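Local coordinates for regulatory protein MarR (Planctomyces limnophilus, PDB 3U2R) that probably binds DNA and regulates transcription as an oligomeric helix-turn-helix factor of the MarR family, at residues 26-38 / 126-138. Residues are numbered along the deposited sequence; the frame is centred on the assembly and turned at random.
Sequences RTYDRMKAIEEEI and CHERQLGHLAADE
Segments 26-38 and 126-138 are helical and run nearly antiparallel, in the register Thr27-Leu134, Met31-Gln130, Ile34-Cys126; their axes come within 9.4 Å and their N-to-C directions lie at 149°. At the Met31-Gln130 pair, the closest of the register in CA terms, Gln130 NE2 donates to Met31 O at 2.8 Å. That carbonyl oxygen also accepts the helical bond from Glu35 N, and the two donors come from opposite faces of its plane. The same NE2 reaches Glu35 OE2 at 3.1 Å (N-H...O 160°), from above the carboxylate plane, while Gln130 OE1 accepts an almost straight bond from His127 ND1. The buried amide thus has bonds at both ends that fix its flip; Glu35 OE2 is further bonded to Thr17 OG1 of the second subunit. Ile34 enters as a knob into the hole formed by Cys126, Arg129, Gln130 and His133: Ile34 CD1 rests 3.7 Å from Gln130 CA, and its CG2 branch lies against Cys126 O and SG. Leu134 CD2 lies 3.6 Å from Thr27 CA. Arg30 has CG anti to its backbone N (chi1 180°) and bends at the next two torsions, carrying its guanidinium over to Asp137. The grip is side-on: Arg30 NE meets the syn lone pair of Asp137 OD2 at 2.8 Å, in the guanidinium plane, while the bond from Arg30 NH2 to Asp137 OD1, 2.9 Å, is more bent and tilted from that plane. A leucine in its place would probably leave the Asp137 carboxylate without its ionic mate and lose the contact of Arg30 CD with His133 CB (3.7 Å). Pairing of the N-terminal helix 18-40 with the long C-terminal helix 110-148, both also contacting another subunit, is characteristic of the MarR helical dimerisation region.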
ATOM      1  N   ARG A  26      16.997   2.054  -0.585  1.00 39.15           N
ATOM      2  CA  ARG A  26      16.201   0.830  -0.743  1.00 38.34           C
ATOM      3  C   ARG A  26      15.245   0.921  -1.945  1.00 37.88           C
ATOM      4  O   ARG A  26      14.993  -0.073  -2.556  1.00 36.67           O
ATOM      5  CB  ARG A  26      15.338   0.506   0.501  1.00 35.75           C
ATOM      6  CG  ARG A  26      16.075   0.328   1.811  1.00 58.95           C
ATOM      7  CD  ARG A  26      15.126  -0.131   2.935  1.00 51.16           C
ATOM      8  NE  ARG A  26      14.904  -1.527   2.714  1.00 74.24           N
ATOM      9  CZ  ARG A  26      15.729  -2.488   3.094  1.00 79.96           C
ATOM     10  NH1 ARG A  26      15.487  -3.740   2.752  1.00 61.57           N
ATOM     11  NH2 ARG A  26      16.813  -2.204   3.822  1.00 67.55           N
ATOM     12  N   THR A  27      14.689   2.090  -2.226  1.00 35.80           N
ATOM     13  CA  THR A  27      13.802   2.333  -3.398  1.00 35.49           C
ATOM     14  C   THR A  27      14.580   2.099  -4.647  1.00 38.62           C
ATOM     15  O   THR A  27      14.132   1.379  -5.536  1.00 38.09           O
ATOM     16  CB  THR A  27      13.190   3.733  -3.387  1.00 33.97           C
ATOM     17  OG1 THR A  27      12.348   3.762  -2.242  1.00 37.38           O
ATOM     18  CG2 THR A  27      12.380   4.085  -4.656  1.00 37.50           C
ATOM     19  N   TYR A  28      15.772   2.660  -4.715  1.00 38.55           N
ATOM     20  CA  TYR A  28      16.656   2.481  -5.880  1.00 36.18           C
ATOM     21  C   TYR A  28      17.022   1.018  -6.034  1.00 38.38           C
ATOM     22  O   TYR A  28      16.976   0.473  -7.153  1.00 37.78           O
ATOM     23  CB  TYR A  28      17.902   3.366  -5.759  1.00 39.70           C
ATOM     24  CG  TYR A  28      18.997   3.048  -6.743  1.00 40.26           C
ATOM     25  CD1 TYR A  28      19.018   3.623  -7.996  1.00 40.84           C
ATOM     26  CD2 TYR A  28      20.015   2.147  -6.416  1.00 42.01           C
ATOM     27  CE1 TYR A  28      20.026   3.320  -8.913  1.00 42.28           C
ATOM     28  CE2 TYR A  28      20.980   1.789  -7.336  1.00 41.75           C
ATOM     29  CZ  TYR A  28      20.993   2.381  -8.584  1.00 44.35           C
ATOM     30  OH  TYR A  28      21.984   2.087  -9.485  1.00 43.33           O
ATOM     31  N   ASP A  29      17.475   0.386  -4.950  1.00 36.90           N
ATOM     32  CA  ASP A  29      17.923  -1.017  -5.047  1.00 36.28           C
ATOM     33  C   ASP A  29      16.794  -1.971  -5.523  1.00 41.96           C
ATOM     34  O   ASP A  29      17.025  -2.899  -6.323  1.00 42.13           O
ATOM     35  CB  ASP A  29      18.434  -1.503  -3.725  1.00 37.64           C
ATOM     36  CG  ASP A  29      19.698  -0.822  -3.303  1.00 44.29           C
ATOM     37  OD1 ASP A  29      20.496  -0.474  -4.189  1.00 45.78           O
ATOM     38  OD2 ASP A  29      19.950  -0.745  -2.076  1.00 48.02           O
ATOM     39  N   ARG A  30      15.587  -1.715  -5.082  1.00 36.88           N
ATOM     40  CA  ARG A  30      14.485  -2.591  -5.453  1.00 38.94           C
ATOM     41  C   ARG A  30      14.131  -2.407  -6.911  1.00 40.77           C
ATOM     42  O   ARG A  30      13.944  -3.381  -7.638  1.00 40.86           O
ATOM     43  CB  ARG A  30      13.273  -2.311  -4.554  1.00 35.46           C
ATOM     44  CG  ARG A  30      12.038  -3.156  -4.837  1.00 39.06           C
ATOM     45  CD  ARG A  30      12.142  -4.603  -4.483  1.00 36.18           C
ATOM     46  NE  ARG A  30      12.124  -4.757  -3.035  1.00 50.17           N
ATOM     47  CZ  ARG A  30      12.474  -5.863  -2.387  1.00 51.69           C
ATOM     48  NH1 ARG A  30      12.926  -6.909  -3.049  1.00 41.54           N
ATOM     49  NH2 ARG A  30      12.399  -5.915  -1.064  1.00 49.19           N
HETATM   50  N   MSE A  31      14.023  -1.177  -7.326  1.00 36.48           N
HETATM   51  CA  MSE A  31      13.721  -0.864  -8.730  1.00 36.60           C
HETATM   52  C   MSE A  31      14.775  -1.359  -9.662  1.00 41.44           C
HETATM   53  O   MSE A  31      14.455  -1.882 -10.721  1.00 41.19           O
HETATM   54  CB  MSE A  31      13.552   0.631  -8.952  1.00 36.75           C
HETATM   55  CG  MSE A  31      12.279   1.142  -8.352  1.00 41.43           C
HETATM   56 SE   MSE A  31      11.915   3.038  -8.801  0.90 47.82          SE
HETATM   57  CE  MSE A  31      13.370   3.669  -8.317  1.00 38.24           C
ATOM     58  N   LYS A  32      16.025  -1.151  -9.294  1.00 40.47           N
ATOM     59  CA  LYS A  32      17.181  -1.587 -10.104  1.00 42.16           C
ATOM     60  C   LYS A  32      17.214  -3.095 -10.264  1.00 45.17           C
ATOM     61  O   LYS A  32      17.502  -3.614 -11.356  1.00 43.93           O
ATOM     62  CB  LYS A  32      18.493  -1.144  -9.409  1.00 45.61           C
ATOM     63  CG  LYS A  32      19.767  -1.472 -10.179  1.00 45.63           C
ATOM     64  CD  LYS A  32      20.061  -0.410 -11.182  1.00 59.02           C
ATOM     65  CE  LYS A  32      21.113  -0.830 -12.178  1.00 71.04           C
ATOM     66  NZ  LYS A  32      22.311  -1.362 -11.487  1.00 64.66           N
ATOM     67  N   ALA A  33      16.962  -3.824  -9.157  1.00 40.09           N
ATOM     68  CA  ALA A  33      17.009  -5.286  -9.268  1.00 39.20           C
ATOM     69  C   ALA A  33      15.890  -5.858 -10.208  1.00 45.61           C
ATOM     70  O   ALA A  33      16.131  -6.805 -10.955  1.00 47.19           O
ATOM     71  CB  ALA A  33      16.882  -5.894  -7.903  1.00 38.35           C
ATOM     72  N   ILE A  34      14.707  -5.262 -10.193  1.00 40.94           N
ATOM     73  CA  ILE A  34      13.561  -5.764 -10.973  1.00 41.57           C
ATOM     74  C   ILE A  34      13.833  -5.511 -12.450  1.00 44.02           C
ATOM     75  O   ILE A  34      13.543  -6.361 -13.269  1.00 42.62           O
ATOM     76  CB  ILE A  34      12.223  -5.119 -10.484  1.00 42.71           C
ATOM     77  CG1 ILE A  34      11.859  -5.714  -9.096  1.00 42.43           C
ATOM     78  CG2 ILE A  34      11.052  -5.310 -11.516  1.00 42.48           C
ATOM     79  CD1 ILE A  34      10.824  -4.935  -8.420  1.00 41.24           C
ATOM     80  N   GLU A  35      14.379  -4.351 -12.788  1.00 40.22           N
ATOM     81  CA  GLU A  35      14.771  -4.035 -14.182  1.00 40.73           C
ATOM     82  C   GLU A  35      15.885  -4.926 -14.675  1.00 46.42           C
ATOM     83  O   GLU A  35      15.858  -5.428 -15.808  1.00 48.30           O
ATOM     84  CB  GLU A  35      15.247  -2.590 -14.256  1.00 41.38           C
ATOM     85  CG  GLU A  35      14.099  -1.641 -14.145  1.00 54.03           C
ATOM     86  CD  GLU A  35      14.395  -0.163 -14.190  1.00 51.03           C
ATOM     87  OE1 GLU A  35      15.554   0.197 -14.489  1.00 63.69           O
ATOM     88  OE2 GLU A  35      13.398   0.598 -14.247  1.00 51.52           O
ATOM     89  N   GLU A  36      16.884  -5.134 -13.834  1.00 47.52           N
ATOM     90  CA  GLU A  36      18.012  -5.993 -14.230  1.00 48.31           C
ATOM     91  C   GLU A  36      17.465  -7.386 -14.563  1.00 53.36           C
ATOM     92  O   GLU A  36      17.731  -7.894 -15.644  1.00 52.78           O
ATOM     93  CB  GLU A  36      19.076  -6.040 -13.113  1.00 51.59           C
ATOM     94  CG  GLU A  36      20.505  -6.319 -13.527  1.00 73.09           C
ATOM     95  CD  GLU A  36      21.633  -5.744 -12.659  1.00103.06           C
ATOM     96  OE1 GLU A  36      22.798  -5.787 -13.120  1.00 95.41           O
ATOM     97  OE2 GLU A  36      21.378  -5.325 -11.504  1.00102.80           O
ATOM     98  N   GLU A  37      16.553  -7.916 -13.746  1.00 49.79           N
ATOM     99  CA  GLU A  37      16.029  -9.244 -14.042  1.00 50.57           C
ATOM    100  C   GLU A  37      15.231  -9.300 -15.341  1.00 57.59           C
ATOM    101  O   GLU A  37      15.334 -10.290 -16.051  1.00 60.53           O
ATOM    102  CB  GLU A  37      15.200  -9.753 -12.898  1.00 53.22           C
ATOM    103  CG  GLU A  37      14.960 -11.255 -12.949  1.00 74.70           C
ATOM    104  CD  GLU A  37      13.506 -11.629 -13.151  1.00108.04           C
ATOM    105  OE1 GLU A  37      12.959 -12.368 -12.297  1.00126.13           O
ATOM    106  OE2 GLU A  37      12.897 -11.133 -14.130  1.00 85.82           O
ATOM    107  N   ILE A  38      14.470  -8.277 -15.682  1.00 52.79           N
ATOM    108  CA  ILE A  38      13.714  -8.349 -16.922  1.00 52.68           C
ATOM    109  C   ILE A  38      14.646  -8.050 -18.090  1.00 52.86           C
ATOM    110  O   ILE A  38      14.534  -8.710 -19.095  1.00 52.66           O
ATOM    111  CB  ILE A  38      12.400  -7.474 -16.974  1.00 55.84           C
ATOM    112  CG1 ILE A  38      11.604  -7.708 -18.317  1.00 57.25           C
ATOM    113  CG2 ILE A  38      12.680  -5.998 -16.848  1.00 57.16           C
ATOM    114  CD1 ILE A  38      11.031  -9.209 -18.515  1.00 67.31           C
ATOM    115  N   CYS A 126       7.142  -4.859 -15.464  1.00 44.48           N
ATOM    116  CA  CYS A 126       8.260  -4.580 -14.599  1.00 47.03           C
ATOM    117  C   CYS A 126       7.993  -3.293 -13.746  1.00 44.60           C
ATOM    118  O   CYS A 126       8.261  -3.322 -12.554  1.00 41.26           O
ATOM    119  CB  CYS A 126       9.526  -4.491 -15.440  1.00 50.87           C
ATOM    120  SG  CYS A 126      10.745  -3.322 -14.889  1.00 55.27           S
ATOM    121  N   HIS A 127       7.381  -2.235 -14.313  1.00 41.45           N
ATOM    122  CA  HIS A 127       7.079  -1.019 -13.560  1.00 40.80           C
ATOM    123  C   HIS A 127       5.960  -1.263 -12.586  1.00 42.88           C
ATOM    124  O   HIS A 127       6.017  -0.762 -11.471  1.00 41.44           O
ATOM    125  CB  HIS A 127       6.734   0.169 -14.460  1.00 43.35           C
ATOM    126  CG  HIS A 127       7.869   0.638 -15.336  1.00 49.02           C
ATOM    127  ND1 HIS A 127       9.193   0.736 -14.860  1.00 51.33           N
ATOM    128  CD2 HIS A 127       7.828   1.193 -16.573  1.00 50.37           C
ATOM    129  CE1 HIS A 127       9.899   1.145 -15.891  1.00 49.84           C
ATOM    130  NE2 HIS A 127       9.119   1.510 -16.906  1.00 50.13           N
ATOM    131  N   GLU A 128       5.002  -2.114 -12.934  1.00 39.01           N
ATOM    132  CA  GLU A 128       3.947  -2.508 -11.998  1.00 37.71           C
ATOM    133  C   GLU A 128       4.537  -3.315 -10.799  1.00 44.67           C
ATOM    134  O   GLU A 128       4.245  -2.999  -9.630  1.00 42.86           O
ATOM    135  CB  GLU A 128       2.878  -3.295 -12.712  1.00 40.74           C
ATOM    136  CG  GLU A 128       2.072  -2.432 -13.684  1.00 43.92           C
ATOM    137  CD  GLU A 128       1.207  -3.277 -14.595  1.00 51.76           C
ATOM    138  OE1 GLU A 128       1.051  -4.465 -14.270  1.00 51.80           O
ATOM    139  OE2 GLU A 128       0.541  -2.727 -15.495  1.00 66.81           O
ATOM    140  N   ARG A 129       5.496  -4.243 -11.066  1.00 42.26           N
ATOM    141  CA  ARG A 129       6.113  -5.034  -9.972  1.00 39.34           C
ATOM    142  C   ARG A 129       6.952  -4.161  -9.092  1.00 44.13           C
ATOM    143  O   ARG A 129       6.948  -4.354  -7.881  1.00 46.38           O
ATOM    144  CB  ARG A 129       6.913  -6.165 -10.530  1.00 39.15           C
ATOM    145  CG  ARG A 129       5.991  -7.202 -11.301  1.00 36.51           C
ATOM    146  CD  ARG A 129       6.688  -8.542 -11.378  1.00 40.04           C
ATOM    147  NE  ARG A 129       7.928  -8.441 -12.122  1.00 53.66           N
ATOM    148  CZ  ARG A 129       8.024  -8.337 -13.454  1.00 73.80           C
ATOM    149  NH1 ARG A 129       6.932  -8.333 -14.208  1.00 58.33           N
ATOM    150  NH2 ARG A 129       9.220  -8.227 -14.040  1.00 62.86           N
ATOM    151  N   GLN A 130       7.592  -3.140  -9.656  1.00 40.49           N
ATOM    152  CA  GLN A 130       8.403  -2.174  -8.870  1.00 38.55           C
ATOM    153  C   GLN A 130       7.564  -1.443  -7.888  1.00 40.85           C
ATOM    154  O   GLN A 130       7.929  -1.353  -6.730  1.00 39.67           O
ATOM    155  CB  GLN A 130       9.043  -1.141  -9.786  1.00 39.20           C
ATOM    156  CG  GLN A 130      10.207  -1.681 -10.605  1.00 45.74           C
ATOM    157  CD  GLN A 130      10.847  -0.632 -11.468  1.00 53.82           C
ATOM    158  OE1 GLN A 130      10.193   0.241 -12.022  1.00 41.94           O
ATOM    159  NE2 GLN A 130      12.129  -0.769 -11.726  1.00 48.25           N
ATOM    160  N   LEU A 131       6.440  -0.885  -8.373  1.00 38.88           N
ATOM    161  CA  LEU A 131       5.518  -0.093  -7.567  1.00 37.43           C
ATOM    162  C   LEU A 131       4.875  -0.924  -6.464  1.00 39.96           C
ATOM    163  O   LEU A 131       4.815  -0.489  -5.309  1.00 35.63           O
ATOM    164  CB  LEU A 131       4.478   0.568  -8.426  1.00 37.47           C
ATOM    165  CG  LEU A 131       5.052   1.636  -9.410  1.00 39.15           C
ATOM    166  CD1 LEU A 131       4.046   1.925 -10.504  1.00 41.89           C
ATOM    167  CD2 LEU A 131       5.471   2.896  -8.700  1.00 38.41           C
ATOM    168  N   GLY A 132       4.509  -2.145  -6.798  1.00 40.82           N
ATOM    169  CA  GLY A 132       3.984  -3.094  -5.831  1.00 41.65           C
ATOM    170  C   GLY A 132       4.953  -3.423  -4.719  1.00 41.56           C
ATOM    171  O   GLY A 132       4.604  -3.349  -3.534  1.00 40.33           O
ATOM    172  N   HIS A 133       6.142  -3.826  -5.086  1.00 37.86           N
ATOM    173  CA  HIS A 133       7.174  -4.149  -4.091  1.00 36.38           C
ATOM    174  C   HIS A 133       7.587  -2.932  -3.296  1.00 40.73           C
ATOM    175  O   HIS A 133       7.879  -3.083  -2.131  1.00 41.54           O
ATOM    176  CB  HIS A 133       8.421  -4.729  -4.739  1.00 36.73           C
ATOM    177  CG  HIS A 133       8.363  -6.182  -5.028  1.00 40.47           C
ATOM    178  ND1 HIS A 133       8.611  -7.119  -4.043  1.00 43.16           N
ATOM    179  CD2 HIS A 133       8.226  -6.818  -6.217  1.00 44.38           C
ATOM    180  CE1 HIS A 133       8.471  -8.299  -4.627  1.00 45.75           C
ATOM    181  NE2 HIS A 133       8.241  -8.171  -5.943  1.00 46.28           N
ATOM    182  N   LEU A 134       7.695  -1.745  -3.909  1.00 35.92           N
ATOM    183  CA  LEU A 134       8.028  -0.555  -3.149  1.00 35.30           C
ATOM    184  C   LEU A 134       7.003  -0.263  -2.080  1.00 37.49           C
ATOM    185  O   LEU A 134       7.365  -0.004  -0.932  1.00 36.27           O
ATOM    186  CB  LEU A 134       8.141   0.693  -4.037  1.00 35.13           C
ATOM    187  CG  LEU A 134       9.339   0.735  -4.985  1.00 39.35           C
ATOM    188  CD1 LEU A 134       9.238   1.901  -5.987  1.00 38.73           C
ATOM    189  CD2 LEU A 134      10.620   0.818  -4.242  1.00 44.43           C
ATOM    190  N   ALA A 135       5.734  -0.377  -2.423  1.00 36.66           N
ATOM    191  CA  ALA A 135       4.660  -0.077  -1.496  1.00 37.54           C
ATOM    192  C   ALA A 135       4.633  -1.112  -0.347  1.00 41.37           C
ATOM    193  O   ALA A 135       4.528  -0.719   0.816  1.00 38.91           O
ATOM    194  CB  ALA A 135       3.356  -0.009  -2.240  1.00 37.64           C
ATOM    195  N   ALA A 136       4.880  -2.382  -0.648  1.00 39.02           N
ATOM    196  CA  ALA A 136       4.980  -3.394   0.408  1.00 40.19           C
ATOM    197  C   ALA A 136       6.175  -3.131   1.293  1.00 42.92           C
ATOM    198  O   ALA A 136       6.080  -3.283   2.495  1.00 44.91           O
ATOM    199  CB  ALA A 136       5.086  -4.792  -0.158  1.00 41.03           C
ATOM    200  N   ASP A 137       7.305  -2.853   0.740  1.00 42.40           N
ATOM    201  CA  ASP A 137       8.508  -2.602   1.598  1.00 42.69           C
ATOM    202  C   ASP A 137       8.227  -1.419   2.588  1.00 43.91           C
ATOM    203  O   ASP A 137       8.509  -1.502   3.776  1.00 45.43           O
ATOM    204  CB  ASP A 137       9.723  -2.257   0.726  1.00 44.32           C
ATOM    205  CG  ASP A 137      10.310  -3.357  -0.195  1.00 54.85           C
ATOM    206  OD1 ASP A 137      10.077  -4.552   0.083  1.00 53.88           O
ATOM    207  OD2 ASP A 137      11.071  -3.000  -1.198  1.00 45.78           O
ATOM    208  N   GLU A 138       7.616  -0.346   2.077  1.00 37.97           N
ATOM    209  CA  GLU A 138       7.288   0.826   2.851  1.00 38.45           C
ATOM    210  C   GLU A 138       6.233   0.530   3.919  1.00 43.74           C
ATOM    211  O   GLU A 138       6.313   1.034   5.044  1.00 41.27           O
ATOM    212  CB  GLU A 138       6.803   1.942   1.893  1.00 40.00           C
ATOM    213  CG  GLU A 138       7.958   2.417   1.013  1.00 47.24           C
ATOM    214  CD  GLU A 138       7.627   2.919  -0.360  1.00 43.66           C
ATOM    215  OE1 GLU A 138       6.455   3.262  -0.627  1.00 47.96           O
ATOM    216  OE2 GLU A 138       8.572   3.025  -1.167  1.00 42.12           O
TER
HETATM  217  O   HOH W   1      11.127   2.175  -0.352  1.00 48.00           O